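Local coordinates for D-alanyl transferase DltD (Enterococcus faecalis, PDB 6O93), which probably transfers D-alanyl groups during the D-alanylation of lipoteichoic acid in the Gram-positive cell wall, at residues L7-S17 / V29-Y40; Q79-H88 / E272-L283. All blocks are in the same frame, centred on the assembly; numbering follows the deposited sequence.

Contact 1. Residues L7-S17 / V29-Y40; sequences LTSEKTLKEAS and VIKNKAVASGKY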
# COMPACT_ATOMS: atom_id res chain seq x y z
N LEU A 7 10.67 10.67 19.48
CA LEU A 7 10.03 10.13 18.29
C LEU A 7 9.47 8.73 18.51
O LEU A 7 8.58 8.31 17.76
CB LEU A 7 11.02 10.09 17.12
CG LEU A 7 11.28 11.42 16.41
CD1 LEU A 7 12.03 12.39 17.30
CD2 LEU A 7 12.03 11.18 15.11
N THR A 8 9.95 8.01 19.52
CA THR A 8 9.50 6.64 19.78
C THR A 8 8.56 6.55 20.97
O THR A 8 8.27 5.44 21.43
CB THR A 8 10.71 5.73 20.00
OG1 THR A 8 11.51 6.23 21.07
CG2 THR A 8 11.54 5.62 18.73
N SER A 9 8.07 7.68 21.47
CA SER A 9 7.13 7.65 22.58
C SER A 9 5.84 6.95 22.16
O SER A 9 5.50 6.87 20.97
CB SER A 9 6.81 9.06 23.07
OG SER A 9 5.97 9.74 22.17
N GLU A 10 5.11 6.44 23.16
CA GLU A 10 3.85 5.77 22.89
C GLU A 10 2.88 6.69 22.17
O GLU A 10 2.21 6.28 21.21
CB GLU A 10 3.25 5.26 24.20
CG GLU A 10 1.91 4.56 24.07
CD GLU A 10 1.36 4.09 25.41
OE1 GLU A 10 2.10 4.17 26.42
OE2 GLU A 10 0.19 3.66 25.46
N LYS A 11 2.79 7.95 22.61
CA LYS A 11 1.87 8.89 21.98
C LYS A 11 2.28 9.20 20.55
O LYS A 11 1.43 9.34 19.67
CB LYS A 11 1.79 10.17 22.83
CG LYS A 11 1.16 11.37 22.13
CD LYS A 11 -0.27 11.11 21.68
CE LYS A 11 -1.23 11.06 22.86
NZ LYS A 11 -2.64 11.25 22.41
N THR A 12 3.59 9.32 20.29
CA THR A 12 4.05 9.63 18.94
C THR A 12 3.67 8.51 17.97
O THR A 12 3.15 8.77 16.87
CB THR A 12 5.56 9.85 18.93
OG1 THR A 12 5.88 11.04 19.67
CG2 THR A 12 6.07 10.00 17.50
N LEU A 13 3.92 7.26 18.35
CA LEU A 13 3.56 6.14 17.48
C LEU A 13 2.06 6.09 17.24
O LEU A 13 1.61 5.86 16.12
CB LEU A 13 4.05 4.82 18.09
CG LEU A 13 5.55 4.72 18.39
CD1 LEU A 13 5.89 3.35 18.94
CD2 LEU A 13 6.38 5.03 17.16
N LYS A 14 1.26 6.32 18.29
CA LYS A 14 -0.19 6.33 18.13
C LYS A 14 -0.63 7.44 17.17
O LYS A 14 -1.47 7.21 16.29
CB LYS A 14 -0.87 6.49 19.48
CG LYS A 14 -2.38 6.60 19.41
CD LYS A 14 -3.02 6.61 20.79
CE LYS A 14 -4.53 6.62 20.69
NZ LYS A 14 -5.18 6.52 22.03
N GLU A 15 -0.07 8.64 17.33
CA GLU A 15 -0.46 9.76 16.48
C GLU A 15 -0.04 9.53 15.04
O GLU A 15 -0.78 9.87 14.11
CB GLU A 15 0.15 11.05 17.01
CG GLU A 15 -0.43 11.49 18.35
CD GLU A 15 -1.83 12.05 18.21
OE1 GLU A 15 -2.07 12.81 17.25
OE2 GLU A 15 -2.69 11.74 19.06
N ALA A 16 1.14 8.94 14.83
CA ALA A 16 1.64 8.72 13.48
C ALA A 16 0.94 7.56 12.77
O ALA A 16 0.96 7.51 11.53
CB ALA A 16 3.14 8.45 13.52
N SER A 17 0.33 6.64 13.52
CA SER A 17 -0.23 5.44 12.91
C SER A 17 -1.33 5.76 11.91
O SER A 17 -1.53 5.01 10.95
CB SER A 17 -0.75 4.50 13.99
OG SER A 17 -1.90 5.04 14.63
N VAL A 29 12.91 5.77 11.75
CA VAL A 29 12.79 5.74 13.21
C VAL A 29 11.37 5.39 13.63
O VAL A 29 11.13 4.41 14.35
CB VAL A 29 13.23 7.08 13.82
CG1 VAL A 29 12.98 7.09 15.32
CG2 VAL A 29 14.70 7.35 13.53
N ILE A 30 10.39 6.18 13.18
CA ILE A 30 9.04 6.06 13.72
C ILE A 30 8.37 4.79 13.22
O ILE A 30 7.84 4.00 14.01
CB ILE A 30 8.22 7.32 13.38
CG1 ILE A 30 8.75 8.52 14.17
CG2 ILE A 30 6.74 7.08 13.68
CD1 ILE A 30 8.17 9.85 13.74
N LYS A 31 8.36 4.57 11.90
CA LYS A 31 7.63 3.43 11.37
C LYS A 31 8.25 2.11 11.82
O LYS A 31 7.54 1.15 12.12
CB LYS A 31 7.55 3.51 9.84
CG LYS A 31 8.74 2.93 9.10
CD LYS A 31 8.65 3.23 7.61
CE LYS A 31 9.66 2.42 6.81
NZ LYS A 31 11.05 2.63 7.28
N ASN A 32 9.59 2.04 11.86
CA ASN A 32 10.25 0.81 12.28
C ASN A 32 9.97 0.50 13.74
O ASN A 32 9.73 -0.66 14.10
CB ASN A 32 11.75 0.90 12.03
CG ASN A 32 12.10 0.98 10.56
OD1 ASN A 32 11.22 1.01 9.70
ND2 ASN A 32 13.39 1.03 10.26
N LYS A 33 10.00 1.51 14.60
CA LYS A 33 9.70 1.29 16.01
C LYS A 33 8.27 0.80 16.20
O LYS A 33 8.02 -0.11 17.00
CB LYS A 33 9.94 2.58 16.80
CG LYS A 33 9.80 2.43 18.31
CD LYS A 33 10.87 1.52 18.89
CE LYS A 33 10.81 1.48 20.41
NZ LYS A 33 11.85 0.57 20.98
N ALA A 34 7.33 1.38 15.47
CA ALA A 34 5.93 0.98 15.60
C ALA A 34 5.74 -0.48 15.22
O ALA A 34 5.06 -1.24 15.93
CB ALA A 34 5.04 1.88 14.74
N VAL A 35 6.33 -0.90 14.10
CA VAL A 35 6.17 -2.28 13.65
C VAL A 35 6.95 -3.23 14.54
O VAL A 35 6.49 -4.35 14.84
CB VAL A 35 6.61 -2.40 12.17
CG1 VAL A 35 6.58 -3.85 11.72
CG2 VAL A 35 5.71 -1.56 11.29
N ALA A 36 8.13 -2.82 15.01
CA ALA A 36 8.93 -3.68 15.87
C ALA A 36 8.23 -3.95 17.20
O ALA A 36 8.48 -4.98 17.84
CB ALA A 36 10.30 -3.06 16.12
N SER A 37 7.34 -3.05 17.63
CA SER A 37 6.66 -3.22 18.91
C SER A 37 5.67 -4.38 18.88
O SER A 37 5.31 -4.89 19.94
CB SER A 37 5.92 -1.94 19.29
OG SER A 37 4.76 -1.76 18.49
N GLY A 38 5.23 -4.81 17.69
CA GLY A 38 4.25 -5.86 17.58
C GLY A 38 2.82 -5.41 17.78
O GLY A 38 1.90 -6.20 17.53
N LYS A 39 2.60 -4.18 18.23
CA LYS A 39 1.26 -3.67 18.46
C LYS A 39 0.65 -3.00 17.23
O LYS A 39 -0.58 -2.88 17.15
CB LYS A 39 1.27 -2.66 19.61
CG LYS A 39 1.69 -3.25 20.95
CD LYS A 39 1.67 -2.21 22.05
CE LYS A 39 1.96 -2.83 23.41
NZ LYS A 39 1.96 -1.81 24.50
N TYR A 40 1.47 -2.58 16.27
CA TYR A 40 1.00 -1.88 15.09
C TYR A 40 1.17 -2.78 13.87
O TYR A 40 2.29 -3.21 13.56
CB TYR A 40 1.76 -0.55 14.91
CG TYR A 40 1.38 0.48 15.95
CD1 TYR A 40 0.23 1.24 15.80
CD2 TYR A 40 2.16 0.68 17.08
CE1 TYR A 40 -0.14 2.18 16.75
CE2 TYR A 40 1.80 1.62 18.03
CZ TYR A 40 0.66 2.37 17.86
OH TYR A 40 0.29 3.30 18.81
O HOH W 1 1.63 3.82 20.95
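L13 pushes its branched end into the side of helix 29-36 while the Y40 ring meets the leucine's CB obliquely. With chi1 at -57° the leucine's CG stands beside its own backbone N and heads toward the neighbouring helix. L13 CD2 sits 3.6 Å from the carbonyl O of I30 and also meets the CB of A34, and CD1 rests against K33 CG and A34 CA. I30 and L13 run antiparallel alongside each other. I30 CG2, anti to the backbone N, reaches A16 CB at 3.9 Å, and I30 CG1 turns the other way to lie 3.6 Å from the carbonyl O of L7. Farther out, T8 and K33 lie nearly perpendicular, T8 CG2 touching K33 CG at 3.7 Å; the lysine chain bends about its CB-CG bond (chi2 65°), right where it touches.

Helix 10-17 passes over one side of the Y40 ring at a slant, neither face-on nor edge-on, with L13 CB 3.9 Å from Y40 CE2 and S17 CB 3.7 Å from Y40 CE1. The tyrosine hydroxyl meets water 1 in the ring plane, Y40 OH to water 2.6 Å, and that water donates to the carbonyl O of E10, tying the tyrosine to the first turn of helix 10-17.

This is steep helix-helix packing, the short axes crossing at -100° and 10.0 Å apart, in which an N-terminal helix packs on the helix leading into strand 40-44 of a parallel alpha/beta fold.

Contact 2. Residues Q79-H88 / E272-L283; sequences QSLTQAMVIH and EYGDFQAALEQL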
# COMPACT_ATOMS: atom_id res chain seq x y z
N GLN A 79 3.16 2.89 -5.00
CA GLN A 79 2.88 1.57 -5.54
C GLN A 79 3.92 0.56 -5.04
O GLN A 79 4.63 0.82 -4.06
CB GLN A 79 2.81 1.67 -7.07
CG GLN A 79 1.77 2.67 -7.56
CD GLN A 79 1.44 2.54 -9.04
OE1 GLN A 79 1.94 1.64 -9.72
NE2 GLN A 79 0.60 3.44 -9.54
N SER A 80 4.00 -0.59 -5.71
CA SER A 80 4.71 -1.73 -5.14
C SER A 80 6.20 -1.45 -5.00
O SER A 80 6.82 -1.87 -4.01
CB SER A 80 4.49 -2.97 -6.00
OG SER A 80 3.15 -3.43 -5.89
N LEU A 81 6.80 -0.76 -5.97
CA LEU A 81 8.24 -0.52 -5.92
C LEU A 81 8.60 0.33 -4.71
O LEU A 81 9.54 0.01 -3.97
CB LEU A 81 8.71 0.14 -7.21
CG LEU A 81 10.22 0.23 -7.41
CD1 LEU A 81 10.85 -1.15 -7.44
CD2 LEU A 81 10.54 0.98 -8.69
N THR A 82 7.86 1.42 -4.49
CA THR A 82 8.05 2.22 -3.28
C THR A 82 7.88 1.37 -2.03
O THR A 82 8.69 1.44 -1.10
CB THR A 82 7.06 3.38 -3.27
OG1 THR A 82 7.35 4.28 -4.35
CG2 THR A 82 7.13 4.14 -1.95
N GLN A 83 6.82 0.56 -1.99
CA GLN A 83 6.52 -0.22 -0.79
C GLN A 83 7.57 -1.30 -0.56
O GLN A 83 7.88 -1.62 0.60
CB GLN A 83 5.13 -0.85 -0.91
CG GLN A 83 4.00 0.16 -0.99
CD GLN A 83 3.77 0.90 0.32
OE1 GLN A 83 4.62 0.86 1.22
NE2 GLN A 83 2.63 1.56 0.44
N ALA A 84 8.13 -1.88 -1.62
CA ALA A 84 9.17 -2.88 -1.45
C ALA A 84 10.35 -2.32 -0.67
O ALA A 84 10.95 -3.02 0.16
CB ALA A 84 9.62 -3.41 -2.82
N MET A 85 10.70 -1.06 -0.92
CA MET A 85 11.80 -0.44 -0.19
C MET A 85 11.38 -0.06 1.23
O MET A 85 12.20 -0.12 2.15
CB MET A 85 12.31 0.79 -0.94
CG MET A 85 13.60 1.37 -0.39
SD MET A 85 15.00 0.22 -0.50
CE MET A 85 15.17 0.04 -2.27
N VAL A 86 10.12 0.33 1.41
CA VAL A 86 9.59 0.56 2.76
C VAL A 86 9.70 -0.71 3.59
O VAL A 86 10.14 -0.69 4.74
CB VAL A 86 8.14 1.06 2.68
CG1 VAL A 86 7.50 1.09 4.07
CG2 VAL A 86 8.07 2.43 2.03
N ILE A 87 9.30 -1.84 3.00
CA ILE A 87 9.36 -3.12 3.72
C ILE A 87 10.80 -3.48 4.03
O ILE A 87 11.14 -3.84 5.17
CB ILE A 87 8.67 -4.22 2.89
CG1 ILE A 87 7.18 -3.93 2.76
CG2 ILE A 87 8.91 -5.58 3.53
CD1 ILE A 87 6.49 -4.72 1.66
N HIS A 88 11.68 -3.40 3.03
CA HIS A 88 13.08 -3.75 3.24
C HIS A 88 13.70 -2.90 4.35
O HIS A 88 14.49 -3.41 5.16
CB HIS A 88 13.87 -3.59 1.94
CG HIS A 88 15.32 -3.93 2.07
ND1 HIS A 88 15.80 -5.21 1.86
CD2 HIS A 88 16.39 -3.18 2.41
CE1 HIS A 88 17.11 -5.22 2.06
NE2 HIS A 88 17.49 -4.00 2.39
N GLU A 272 4.18 -3.26 -13.07
CA GLU A 272 3.80 -3.32 -11.66
C GLU A 272 3.74 -4.75 -11.16
O GLU A 272 3.93 -5.00 -9.97
CB GLU A 272 2.45 -2.62 -11.46
CG GLU A 272 1.97 -2.57 -10.00
CD GLU A 272 2.80 -1.64 -9.14
OE1 GLU A 272 3.55 -0.80 -9.69
OE2 GLU A 272 2.71 -1.74 -7.90
N TYR A 273 3.47 -5.72 -12.05
CA TYR A 273 3.51 -7.12 -11.65
C TYR A 273 4.91 -7.51 -11.20
O TYR A 273 5.07 -8.29 -10.25
CB TYR A 273 3.03 -8.02 -12.79
CG TYR A 273 1.56 -7.86 -13.09
CD1 TYR A 273 0.60 -8.40 -12.25
CD2 TYR A 273 1.13 -7.15 -14.21
CE1 TYR A 273 -0.75 -8.25 -12.52
CE2 TYR A 273 -0.21 -7.00 -14.48
CZ TYR A 273 -1.14 -7.55 -13.63
OH TYR A 273 -2.48 -7.40 -13.89
N GLY A 274 5.93 -6.98 -11.87
CA GLY A 274 7.29 -7.19 -11.41
C GLY A 274 7.60 -6.44 -10.14
O GLY A 274 8.24 -6.97 -9.22
N ASP A 275 7.17 -5.18 -10.05
CA ASP A 275 7.38 -4.40 -8.83
C ASP A 275 6.64 -5.03 -7.66
O ASP A 275 7.14 -5.02 -6.52
CB ASP A 275 6.93 -2.96 -9.04
CG ASP A 275 7.73 -2.24 -10.10
OD1 ASP A 275 8.73 -2.82 -10.59
OD2 ASP A 275 7.36 -1.10 -10.46
N PHE A 276 5.45 -5.57 -7.91
CA PHE A 276 4.72 -6.30 -6.88
C PHE A 276 5.50 -7.52 -6.42
O PHE A 276 5.53 -7.83 -5.22
CB PHE A 276 3.35 -6.69 -7.42
CG PHE A 276 2.50 -7.44 -6.43
CD1 PHE A 276 2.28 -6.93 -5.16
CD2 PHE A 276 1.90 -8.63 -6.78
CE1 PHE A 276 1.49 -7.60 -4.26
CE2 PHE A 276 1.10 -9.31 -5.88
CZ PHE A 276 0.90 -8.80 -4.62
N GLN A 277 6.14 -8.22 -7.35
CA GLN A 277 6.99 -9.35 -6.98
C GLN A 277 8.11 -8.91 -6.04
O GLN A 277 8.48 -9.64 -5.12
CB GLN A 277 7.57 -10.00 -8.24
CG GLN A 277 8.46 -11.20 -7.97
CD GLN A 277 7.71 -12.35 -7.31
OE1 GLN A 277 6.49 -12.28 -7.13
NE2 GLN A 277 8.43 -13.40 -6.95
N ALA A 278 8.65 -7.71 -6.26
CA ALA A 278 9.71 -7.21 -5.39
C ALA A 278 9.21 -7.09 -3.95
O ALA A 278 9.92 -7.46 -3.01
CB ALA A 278 10.22 -5.87 -5.89
N ALA A 279 7.99 -6.59 -3.77
CA ALA A 279 7.43 -6.49 -2.42
C ALA A 279 7.17 -7.87 -1.83
O ALA A 279 7.38 -8.08 -0.63
CB ALA A 279 6.14 -5.67 -2.46
N LEU A 280 6.74 -8.82 -2.66
CA LEU A 280 6.48 -10.17 -2.17
C LEU A 280 7.76 -10.85 -1.69
O LEU A 280 7.77 -11.52 -0.66
CB LEU A 280 5.81 -11.00 -3.26
CG LEU A 280 4.41 -10.56 -3.68
CD1 LEU A 280 3.94 -11.39 -4.87
CD2 LEU A 280 3.44 -10.68 -2.52
N GLU A 281 8.86 -10.68 -2.43
CA GLU A 281 10.12 -11.28 -2.02
C GLU A 281 10.60 -10.70 -0.69
O GLU A 281 11.11 -11.43 0.17
CB GLU A 281 11.18 -11.10 -3.11
CG GLU A 281 12.57 -11.58 -2.68
CD GLU A 281 13.52 -11.81 -3.85
OE1 GLU A 281 13.05 -11.80 -5.01
OE2 GLU A 281 14.72 -12.01 -3.61
N GLN A 282 10.45 -9.38 -0.51
CA GLN A 282 10.86 -8.77 0.75
C GLN A 282 10.03 -9.30 1.91
O GLN A 282 10.56 -9.54 3.01
CB GLN A 282 10.73 -7.24 0.66
CG GLN A 282 11.66 -6.60 -0.36
CD GLN A 282 13.12 -6.81 -0.03
OE1 GLN A 282 13.53 -6.77 1.13
NE2 GLN A 282 13.93 -7.03 -1.07
N LEU A 283 8.72 -9.48 1.70
CA LEU A 283 7.87 -10.00 2.76
C LEU A 283 8.22 -11.45 3.09
O LEU A 283 8.28 -11.83 4.26
CB LEU A 283 6.40 -9.89 2.35
CG LEU A 283 5.88 -8.45 2.23
CD1 LEU A 283 4.64 -8.38 1.35
CD2 LEU A 283 5.60 -7.87 3.61
O HOH W 2 5.81 0.17 -8.49
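S80, I87 and Q282 bury the most surface here, spaced along two helices that run nearly parallel, 14° between their directions and 7.7 Å between axes. At the N-terminal end S80 is wedged against the opening turns of helix 272-285: its CB lies 3.4 Å from F276 N, and its OG and backbone N are both modelled as donors to E272 OE2, whose exact place is doubtful. Water 2 accepts from L81 N and donates to E272 OE1 and D275 OD2, D275 being held also by Y143 and R147.

In the middle, A84 CB comes within 3.7 Å of A279 N; small residues on both sides permit this close approach. One turn on, I87 spreads its two branches, CG2 against Q282 CB at 3.8 Å and CD1 across L283 CD2 at 3.8 Å.

Q282 folds back at chi2 (-62°), bringing its amide to H88. H88 ND1 donates to Q282 OE1 over 2.8 Å, with OE1 in the imidazole plane but the donor 40° out of the amide's carbonyl plane.

Beyond the pair, F276, L280 and L283 pack on strand 289-294, F276 and L280 also meet L323 of helix 309-324, and L81 touches F118 of helix 115-121.

How the contacts relate
Both segments of contact 1 precede those of contact 2 in sequence, and the centres of the two contacts lie 22 Å apart. They meet directly where K31 CE packs 3.7 Å from V86 CG1, joining helix 29-36 to helix 80-90. Both belong to the layers around the five-stranded parallel sheet: helix 29-36 leads into strand 40-44, helix 80-90 follows strand 69-73, and helix 272-285 precedes strand 289-294. Contact 1 lies toward the outside, whereas contact 2 is buried nearer the centre, with the side chain of Q79 about 8 Å from the sodium ion bound at S46, E48 and S104. Together they link the N-terminal helices to the core of a probable SGNH-hydrolase-like fold.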